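Local coordinates for protein ppBat (Bacteroides thetaiotaomicron VPI-5482, PDB 3CNE) that binds flavins such as lumichrome, riboflavin, FMN and FAD as a homodimer, may store them, and appears to lack protease and chaperone activity, at residues G121-G125 / K126-V130; V7-V10 / N11-G15; P136-N140 / G141-D145; C16-F19 / Q20-A24. All blocks are in the same frame, centred on the assembly; numbering follows the deposited sequence.

Contact 1: residues G121-G125 / K126-V130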
loop_
_atom_site.group_PDB
_atom_site.type_symbol
_atom_site.label_atom_id
_atom_site.label_comp_id
_atom_site.label_asym_id
_atom_site.label_seq_id
_atom_site.Cartn_x
_atom_site.Cartn_y
_atom_site.Cartn_z
ATOM N N GLY A 121 7.650 26.819 5.745
ATOM C CA GLY A 121 7.607 27.564 7.003
ATOM C C GLY A 121 6.407 27.311 7.915
ATOM O O GLY A 121 6.424 27.706 9.083
ATOM N N ILE A 122 5.375 26.633 7.407
ATOM C CA ILE A 122 4.137 26.480 8.175
ATOM C C ILE A 122 4.340 25.721 9.486
ATOM O O ILE A 122 3.475 25.743 10.369
ATOM C CB ILE A 122 2.996 25.817 7.353
ATOM C CG1 ILE A 122 3.404 24.398 6.901
ATOM C CG2 ILE A 122 2.584 26.732 6.193
ATOM C CD1 ILE A 122 2.265 23.578 6.338
ATOM N N THR A 123 5.470 25.030 9.597
ATOM C CA THR A 123 5.738 24.214 10.766
ATOM C C THR A 123 6.331 24.984 11.945
ATOM O O THR A 123 6.653 24.361 12.937
ATOM C CB THR A 123 6.669 23.019 10.435
ATOM O OG1 THR A 123 7.902 23.509 9.888
ATOM C CG2 THR A 123 6.013 22.057 9.435
ATOM N N LYS A 124 6.486 26.309 11.836
ATOM C CA LYS A 124 7.125 27.127 12.887
ATOM C C LYS A 124 6.698 26.645 14.274
ATOM O O LYS A 124 5.513 26.630 14.561
ATOM C CB LYS A 124 6.757 28.617 12.778
ATOM C CG LYS A 124 6.736 29.226 11.374
ATOM C CD LYS A 124 8.047 29.964 11.029
ATOM C CE LYS A 124 8.053 30.460 9.595
ATOM N NZ LYS A 124 9.460 30.775 9.137
ATOM N N GLY A 125 7.665 26.233 15.092
ATOM C CA GLY A 125 7.433 25.877 16.502
ATOM C C GLY A 125 6.647 24.607 16.803
ATOM O O GLY A 125 6.299 24.354 17.960
ATOM N N LYS A 126 6.374 23.793 15.783
ATOM C CA LYS A 126 5.607 22.563 15.995
ATOM C C LYS A 126 6.522 21.370 15.971
ATOM O O LYS A 126 7.485 21.328 15.191
ATOM C CB LYS A 126 4.530 22.371 14.917
ATOM C CG LYS A 126 3.536 23.519 14.778
ATOM C CD LYS A 126 2.573 23.581 15.965
ATOM C CE LYS A 126 1.933 24.947 16.039
ATOM N NZ LYS A 126 1.110 25.101 17.251
ATOM N N LYS A 127 6.211 20.394 16.821
ATOM C CA LYS A 127 6.912 19.126 16.815
ATOM C C LYS A 127 6.482 18.305 15.614
ATOM O O LYS A 127 5.287 18.217 15.305
ATOM C CB LYS A 127 6.664 18.360 18.107
ATOM C CG LYS A 127 7.554 18.851 19.258
ATOM C CD LYS A 127 7.094 18.276 20.595
ATOM C CE LYS A 127 5.755 18.879 21.014
ATOM N NZ LYS A 127 5.088 18.084 22.113
ATOM N N VAL A 128 7.460 17.733 14.932
ATOM C CA VAL A 128 7.198 16.860 13.789
ATOM C C VAL A 128 8.036 15.612 13.875
ATOM O O VAL A 128 9.161 15.635 14.391
ATOM C CB VAL A 128 7.490 17.530 12.413
ATOM C CG1 VAL A 128 6.512 18.659 12.121
ATOM C CG2 VAL A 128 8.967 18.002 12.301
ATOM N N ALA A 129 7.479 14.523 13.360
ATOM C CA ALA A 129 8.221 13.298 13.156
ATOM C C ALA A 129 8.596 13.265 11.680
ATOM O O ALA A 129 7.826 13.692 10.804
ATOM C CB ALA A 129 7.398 12.101 13.525
ATOM N N VAL A 130 9.796 12.766 11.429
ATOM C CA VAL A 130 10.432 12.856 10.130
ATOM C C VAL A 130 11.400 11.697 10.022
ATOM O O VAL A 130 11.897 11.193 11.047
ATOM C CB VAL A 130 11.132 14.229 9.951
ATOM C CG1 VAL A 130 12.266 14.414 10.943
ATOM C CG2 VAL A 130 11.635 14.428 8.534
#
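K126 and T123 are joined by a backbone hydrogen bond. K126 N donates to T123 O over 2.9 Å, with an N-H...O angle of 159°. The donor is tilted 26° from the carbonyl plane. Carbon atoms also lie against this oxygen. K126 CB is 3.5 Å from T123 O, and K126 CG is 3.7 Å from both T123 O and K124 O. K126 CG stands anti to the carbonyl carbon of its own residue, beside the backbone N (chi1 -57°), which lays the first part of the chain over the turn. A bend at chi2 then carries the amine end away.

The hydrogen bond closes a type II beta turn from T123 to K126. G125 takes its third position with the positive phi that this turn needs there. A type I turn from G121 to K124 overlaps its start. Together the two turns lead the chain from helix 113-119 into strand 127-129.

The apolar contact is loose. T123 CG2 approaches V128 CG1 to 4.4 Å. Both side chains are buried and both lean on helix 113-119, T123 at F117 and D118, V128 at A114. The lysines lie further out. K126 packs on F154 and D151, while K127 points away from the turn and its backbone N is hydrogen-bonded to D151 OD2.

Contact 2: residues V7-V10 / N11-G15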
loop_
_atom_site.group_PDB
_atom_site.type_symbol
_atom_site.label_atom_id
_atom_site.label_comp_id
_atom_site.label_asym_id
_atom_site.label_seq_id
_atom_site.Cartn_x
_atom_site.Cartn_y
_atom_site.Cartn_z
ATOM N N VAL A 7 -5.294 14.319 -1.014
ATOM C CA VAL A 7 -4.127 13.473 -0.933
ATOM C C VAL A 7 -3.146 13.807 -2.068
ATOM O O VAL A 7 -3.509 13.774 -3.245
ATOM C CB VAL A 7 -4.533 11.985 -0.995
ATOM C CG1 VAL A 7 -3.313 11.087 -0.840
ATOM C CG2 VAL A 7 -5.559 11.684 0.120
ATOM N N LEU A 8 -1.894 14.089 -1.703
ATOM C CA LEU A 8 -0.864 14.375 -2.700
ATOM C C LEU A 8 0.052 13.189 -2.855
ATOM O O LEU A 8 0.690 12.764 -1.876
ATOM C CB LEU A 8 -0.058 15.605 -2.303
ATOM C CG LEU A 8 -0.803 16.877 -1.888
ATOM C CD1 LEU A 8 0.214 17.979 -1.572
ATOM C CD2 LEU A 8 -1.767 17.353 -2.965
ATOM N N ALA A 9 0.097 12.656 -4.077
ATOM C CA ALA A 9 0.943 11.517 -4.413
ATOM C C ALA A 9 2.091 11.959 -5.322
ATOM O O ALA A 9 1.857 12.493 -6.413
ATOM C CB ALA A 9 0.107 10.399 -5.071
ATOM N N VAL A 10 3.328 11.817 -4.846
ATOM C CA VAL A 10 4.457 12.228 -5.657
ATOM C C VAL A 10 4.753 11.102 -6.666
ATOM O O VAL A 10 4.097 10.083 -6.647
ATOM C CB VAL A 10 5.685 12.569 -4.813
ATOM C CG1 VAL A 10 5.422 13.904 -4.054
ATOM C CG2 VAL A 10 6.076 11.394 -3.849
ATOM N N ASN A 11 5.716 11.304 -7.543
ATOM C CA ASN A 11 5.973 10.311 -8.582
ATOM C C ASN A 11 7.464 10.053 -8.708
ATOM O O ASN A 11 8.189 10.889 -9.269
ATOM C CB ASN A 11 5.405 10.837 -9.887
ATOM C CG ASN A 11 5.572 9.885 -11.024
ATOM O OD1 ASN A 11 5.687 8.691 -10.825
ATOM N ND2 ASN A 11 5.592 10.419 -12.238
ATOM N N PRO A 12 7.952 8.896 -8.212
ATOM C CA PRO A 12 7.233 7.749 -7.649
ATOM C C PRO A 12 6.803 7.962 -6.194
ATOM O O PRO A 12 7.476 8.656 -5.480
ATOM C CB PRO A 12 8.265 6.622 -7.709
ATOM C CG PRO A 12 9.603 7.341 -7.471
ATOM C CD PRO A 12 9.419 8.704 -8.209
ATOM N N VAL A 13 5.676 7.360 -5.803
ATOM C CA VAL A 13 5.146 7.436 -4.449
ATOM C C VAL A 13 5.431 6.098 -3.793
ATOM O O VAL A 13 5.497 5.043 -4.460
ATOM C CB VAL A 13 3.589 7.701 -4.479
ATOM C CG1 VAL A 13 2.855 6.587 -5.148
ATOM C CG2 VAL A 13 2.956 8.104 -3.072
ATOM N N ASN A 14 5.625 6.130 -2.492
ATOM C CA ASN A 14 5.654 4.883 -1.750
ATOM C C ASN A 14 4.211 4.412 -1.588
ATOM O O ASN A 14 3.429 5.024 -0.873
ATOM C CB ASN A 14 6.305 5.108 -0.390
ATOM C CG ASN A 14 6.454 3.846 0.398
ATOM O OD1 ASN A 14 5.472 3.132 0.613
ATOM N ND2 ASN A 14 7.679 3.605 0.927
ATOM N N GLY A 15 3.909 3.284 -2.219
ATOM C CA GLY A 15 2.556 2.756 -2.289
ATOM C C GLY A 15 2.098 2.171 -0.969
ATOM O O GLY A 15 0.910 2.131 -0.712
#
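The loop that joins strand 4-9 to helix 15-27 folds V13 back onto A9 and V10. V13 CB sits 3.3 Å from V10 O. V13 CG2 reaches further up the strand and meets A9 CB at 4.2 Å. The valine torsion explains this: CG2 is anti to the backbone N of V13, while CG1 fills the place between N and carbonyl carbon (chi1 62°). V10 answers with its own branch. V10 CG2 lies 3.5 Å from P12 O and comes within 4.5 Å of V13 CB. V10 O and V13 N are also close, at 3.3 Å, but the angle is too poor for a hydrogen bond.

The peptide bond between N11 and P12 is cis, which helps turn the chain back. This bend is the first link of a beta-alpha-beta unit made of strand 4-9, helix 15-27 and strand 31-36. N14 ends the loop as the N-cap of the helix, and its OD1 accepts a hydrogen bond from G17 N.

The side chain of N11 leads away from the strand, and its OD1 is hydrogen-bonded to K44 N. I43 of strand 42-44 touches A9, N11 and V13, while F72 of strand 69-73 touches V10. The side chain of V10 lies about 7 Å from the bound zinc ion, and N14 packs on E23 of the second subunit.

Contact 3: residues P136-N140 / G141-D145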
loop_
_atom_site.group_PDB
_atom_site.type_symbol
_atom_site.label_atom_id
_atom_site.label_comp_id
_atom_site.label_asym_id
_atom_site.label_seq_id
_atom_site.Cartn_x
_atom_site.Cartn_y
_atom_site.Cartn_z
ATOM N N PRO A 136 17.889 16.480 9.713
ATOM C CA PRO A 136 18.700 17.699 9.730
ATOM C C PRO A 136 18.130 18.838 8.879
ATOM O O PRO A 136 18.528 19.988 9.068
ATOM C CB PRO A 136 20.040 17.245 9.133
ATOM C CG PRO A 136 20.059 15.769 9.261
ATOM C CD PRO A 136 18.632 15.344 9.137
ATOM N N ALA A 137 17.214 18.529 7.959
ATOM C CA ALA A 137 16.603 19.570 7.129
ATOM C C ALA A 137 15.459 20.316 7.815
ATOM O O ALA A 137 14.954 21.303 7.279
ATOM C CB ALA A 137 16.153 19.001 5.787
ATOM N N ILE A 138 15.047 19.850 8.991
ATOM C CA ILE A 138 13.984 20.515 9.740
ATOM C C ILE A 138 14.572 21.696 10.503
ATOM O O ILE A 138 15.326 21.503 11.464
ATOM C CB ILE A 138 13.238 19.526 10.711
ATOM C CG1 ILE A 138 12.579 18.382 9.924
ATOM C CG2 ILE A 138 12.228 20.252 11.585
ATOM C CD1 ILE A 138 11.518 18.847 8.940
ATOM N N GLN A 139 14.257 22.909 10.059
ATOM C CA GLN A 139 14.698 24.119 10.778
ATOM C C GLN A 139 13.601 25.018 11.358
ATOM O O GLN A 139 13.839 25.691 12.363
ATOM C CB GLN A 139 15.712 24.961 9.980
ATOM C CG GLN A 139 15.990 24.549 8.552
ATOM C CD GLN A 139 17.113 25.361 7.958
ATOM O OE1 GLN A 139 17.736 26.176 8.652
ATOM N NE2 GLN A 139 17.383 25.159 6.664
ATOM N N ASN A 140 12.426 25.038 10.725
ATOM C CA ASN A 140 11.277 25.789 11.228
ATOM C C ASN A 140 10.514 25.071 12.340
ATOM O O ASN A 140 10.140 25.689 13.338
ATOM C CB ASN A 140 10.338 26.178 10.089
ATOM C CG ASN A 140 10.991 27.140 9.113
ATOM O OD1 ASN A 140 11.110 26.854 7.910
ATOM N ND2 ASN A 140 11.435 28.275 9.621
ATOM N N GLY A 141 10.279 23.776 12.156
ATOM C CA GLY A 141 9.608 22.969 13.164
ATOM C C GLY A 141 10.596 22.408 14.161
ATOM O O GLY A 141 11.774 22.751 14.142
ATOM N N ILE A 142 10.112 21.527 15.020
ATOM C CA ILE A 142 10.919 20.890 16.043
ATOM C C ILE A 142 10.947 19.376 15.799
ATOM O O ILE A 142 10.032 18.671 16.200
ATOM C CB ILE A 142 10.313 21.202 17.449
ATOM C CG1 ILE A 142 10.323 22.721 17.693
ATOM C CG2 ILE A 142 11.033 20.413 18.564
ATOM C CD1 ILE A 142 9.388 23.201 18.800
ATOM N N ALA A 143 11.992 18.871 15.146
ATOM C CA ALA A 143 12.040 17.438 14.828
ATOM C C ALA A 143 12.310 16.593 16.061
ATOM O O ALA A 143 13.202 16.894 16.858
ATOM C CB ALA A 143 13.083 17.149 13.761
ATOM N N THR A 144 11.540 15.526 16.212
ATOM C CA THR A 144 11.774 14.577 17.294
ATOM C C THR A 144 12.218 13.227 16.733
ATOM O O THR A 144 12.232 13.019 15.513
ATOM C CB THR A 144 10.539 14.432 18.217
ATOM O OG1 THR A 144 9.517 13.697 17.555
ATOM C CG2 THR A 144 9.978 15.806 18.650
ATOM N N ASP A 145 12.602 12.322 17.630
ATOM C CA ASP A 145 12.931 10.940 17.272
ATOM C C ASP A 145 11.717 10.026 17.434
ATOM O O ASP A 145 11.827 8.814 17.273
ATOM C CB ASP A 145 14.072 10.396 18.153
ATOM C CG ASP A 145 15.393 11.126 17.950
ATOM O OD1 ASP A 145 15.667 11.644 16.841
ATOM O OD2 ASP A 145 16.172 11.159 18.933
HETATM O O HOH W 1 14.156 20.779 14.635
#
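I138 packs against A143 and the G141 carbonyl just beyond the bend. I138 CB lies 3.9 Å from A143 CB. The CG2 branch of I138 touches the same methyl and also runs along the backbone, 3.6 Å from G141 O and 3.8 Å from A143 N. It gets there because CG2 is anti to the backbone N of I138, while CG1 stands beside that N (chi1 -61°).

A water bridges the backbone of the bend. It accepts from A143 N at 2.9 Å and donates to G141 O at 3.1 Å. A weak, long bond of 3.5 Å runs from the same water to I138 O.

In the next shell, D118 OD2, at the end of helix 113-119, takes hydrogen bonds from both Q139 N and N140 N. I138 also rests on M115 and V128. Past the bend, I142 and T144 pair with strand 127-129 through their backbones, in a small parallel sheet of two strands.

I142 thus uses its backbone toward the neighbouring strand, while G141 O and A143 N are bound by the water. Between the two segments the link is therefore apolar packing and a shared water, while D118 holds the loop directly.

Contact 4: residues C16-F19 / Q20-A24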
loop_
_atom_site.group_PDB
_atom_site.type_symbol
_atom_site.label_atom_id
_atom_site.label_comp_id
_atom_site.label_asym_id
_atom_site.label_seq_id
_atom_site.Cartn_x
_atom_site.Cartn_y
_atom_site.Cartn_z
ATOM N N CYS A 16 3.035 1.669 -0.169
ATOM C CA CYS A 16 2.701 1.164 1.125
ATOM C C CYS A 16 2.148 2.326 1.979
ATOM O O CYS A 16 1.072 2.194 2.553
ATOM C CB CYS A 16 3.915 0.492 1.806
ATOM S SG CYS A 16 3.463 -0.125 3.469
ATOM N N GLY A 17 2.823 3.475 1.976
ATOM C CA GLY A 17 2.308 4.669 2.705
ATOM C C GLY A 17 0.950 5.126 2.161
ATOM O O GLY A 17 -0.015 5.296 2.917
ATOM N N LEU A 18 0.875 5.298 0.838
ATOM C CA LEU A 18 -0.314 5.820 0.196
ATOM C C LEU A 18 -1.558 5.021 0.614
ATOM O O LEU A 18 -2.509 5.588 1.127
ATOM C CB LEU A 18 -0.178 5.812 -1.338
ATOM C CG LEU A 18 -1.382 6.390 -2.104
ATOM C CD1 LEU A 18 -1.667 7.862 -1.704
ATOM C CD2 LEU A 18 -1.194 6.270 -3.601
ATOM N N PHE A 19 -1.522 3.709 0.387
ATOM C CA PHE A 19 -2.677 2.871 0.617
ATOM C C PHE A 19 -3.069 2.656 2.078
ATOM O O PHE A 19 -4.233 2.415 2.369
ATOM C CB PHE A 19 -2.586 1.577 -0.192
ATOM C CG PHE A 19 -2.865 1.813 -1.630
ATOM C CD1 PHE A 19 -1.833 2.005 -2.522
ATOM C CD2 PHE A 19 -4.183 1.958 -2.073
ATOM C CE1 PHE A 19 -2.089 2.251 -3.882
ATOM C CE2 PHE A 19 -4.439 2.221 -3.410
ATOM C CZ PHE A 19 -3.397 2.374 -4.305
ATOM N N GLN A 20 -2.105 2.748 2.982
ATOM C CA GLN A 20 -2.453 2.837 4.408
ATOM C C GLN A 20 -3.424 3.986 4.663
ATOM O O GLN A 20 -4.421 3.804 5.342
ATOM C CB GLN A 20 -1.197 3.024 5.264
ATOM C CG GLN A 20 -0.423 1.743 5.482
ATOM C CD GLN A 20 0.647 1.943 6.529
ATOM O OE1 GLN A 20 0.346 2.010 7.732
ATOM N NE2 GLN A 20 1.893 2.100 6.085
ATOM N N TYR A 21 -3.153 5.159 4.091
ATOM C CA TYR A 21 -4.102 6.260 4.175
ATOM C C TYR A 21 -5.417 5.919 3.460
ATOM O O TYR A 21 -6.488 6.079 4.040
ATOM C CB TYR A 21 -3.541 7.559 3.581
ATOM C CG TYR A 21 -2.312 8.123 4.270
ATOM C CD1 TYR A 21 -2.376 8.561 5.604
ATOM C CD2 TYR A 21 -1.106 8.282 3.576
ATOM C CE1 TYR A 21 -1.246 9.099 6.248
ATOM C CE2 TYR A 21 0.012 8.828 4.206
ATOM C CZ TYR A 21 -0.073 9.239 5.544
ATOM O OH TYR A 21 1.021 9.771 6.189
ATOM N N LEU A 22 -5.330 5.450 2.212
ATOM C CA LEU A 22 -6.533 5.345 1.390
ATOM C C LEU A 22 -7.456 4.263 1.894
ATOM O O LEU A 22 -8.672 4.440 1.874
ATOM C CB LEU A 22 -6.213 5.167 -0.093
ATOM C CG LEU A 22 -5.294 6.225 -0.719
ATOM C CD1 LEU A 22 -5.199 5.999 -2.220
ATOM C CD2 LEU A 22 -5.744 7.666 -0.398
ATOM N N GLU A 23 -6.891 3.141 2.337
ATOM C CA GLU A 23 -7.705 2.093 2.925
ATOM C C GLU A 23 -8.409 2.596 4.166
ATOM O O GLU A 23 -9.633 2.390 4.339
ATOM C CB GLU A 23 -6.874 0.878 3.282
ATOM C CG GLU A 23 -7.727 -0.225 3.879
ATOM C CD GLU A 23 -6.920 -1.263 4.526
ATOM O OE1 GLU A 23 -6.019 -0.900 5.319
ATOM O OE2 GLU A 23 -7.176 -2.446 4.230
ATOM N N ALA A 24 -7.653 3.243 5.039
ATOM C CA ALA A 24 -8.259 3.786 6.273
ATOM C C ALA A 24 -9.414 4.765 5.974
ATOM O O ALA A 24 -10.484 4.645 6.573
ATOM C CB ALA A 24 -7.199 4.421 7.187
#
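L18 and L22, one helical turn apart, cross obliquely, with L18 CG 3.8 Å from L22 CD1. The same methyl of L22 also meets the F19 ring at a slant, with F19 CE2 4.0 Å from L22 CD1. Y21 turns its ring back along the helix. Its CG is anti to the carbonyl carbon (chi1 -62°), which sets Y21 CD2 3.2 Å from G17 O. L18 O lies at the edge of this ring, near its plane. A phenylalanine here would keep these carbon contacts but would probably leave H110 ND1 without the hydrogen bond it now makes with Y21 OH. Q20 lies along the first turn: Q20 CG is 3.3 Å from C16 O, and Q20 NE2 is 3.8 Å from C16 SG and hydrogen-bonded to E160 O.

The backbone bonds are those of an alpha helix. L22 N donates to L18 O at 3.0 Å, and E23 N to F19 O at 2.8 Å. The bond from Y21 N to G17 O is weak.

Helix 15-27 lies on the central sheet, with L18 and L22 on V7 and Y21 on V71. The side chain of Q20 lies about 4 Å from the bound FMN. The F19 ring meets F19 of the second subunit, their planes nearly parallel, and E23 OE2 is hydrogen-bonded to N14 ND2 of that subunit, so this helix lies between the central sheet and the second subunit.

In the fold
Along the chain the order is contact 2, contact 4, contact 1, contact 3. Contacts 2 and 4 are neighbours, with centres 11 Å apart. They belong to one beta-alpha-beta unit, where strand 4-9 packs against helix 15-27. Both touch the second subunit. The centres of contacts 1 and 3 lie 7 Å apart, and the two share the small parallel sheet of strands 127-129 and 142-144. No other chain of the assembly touches them. The two pairs are separated by 21 to 25 Å between centres. In this DJ-1/PfpI fold, contacts 2 and 4 thus lie at the dimer side, contact 4 also beside the flavin, and contacts 1 and 3 in a small two-stranded sheet.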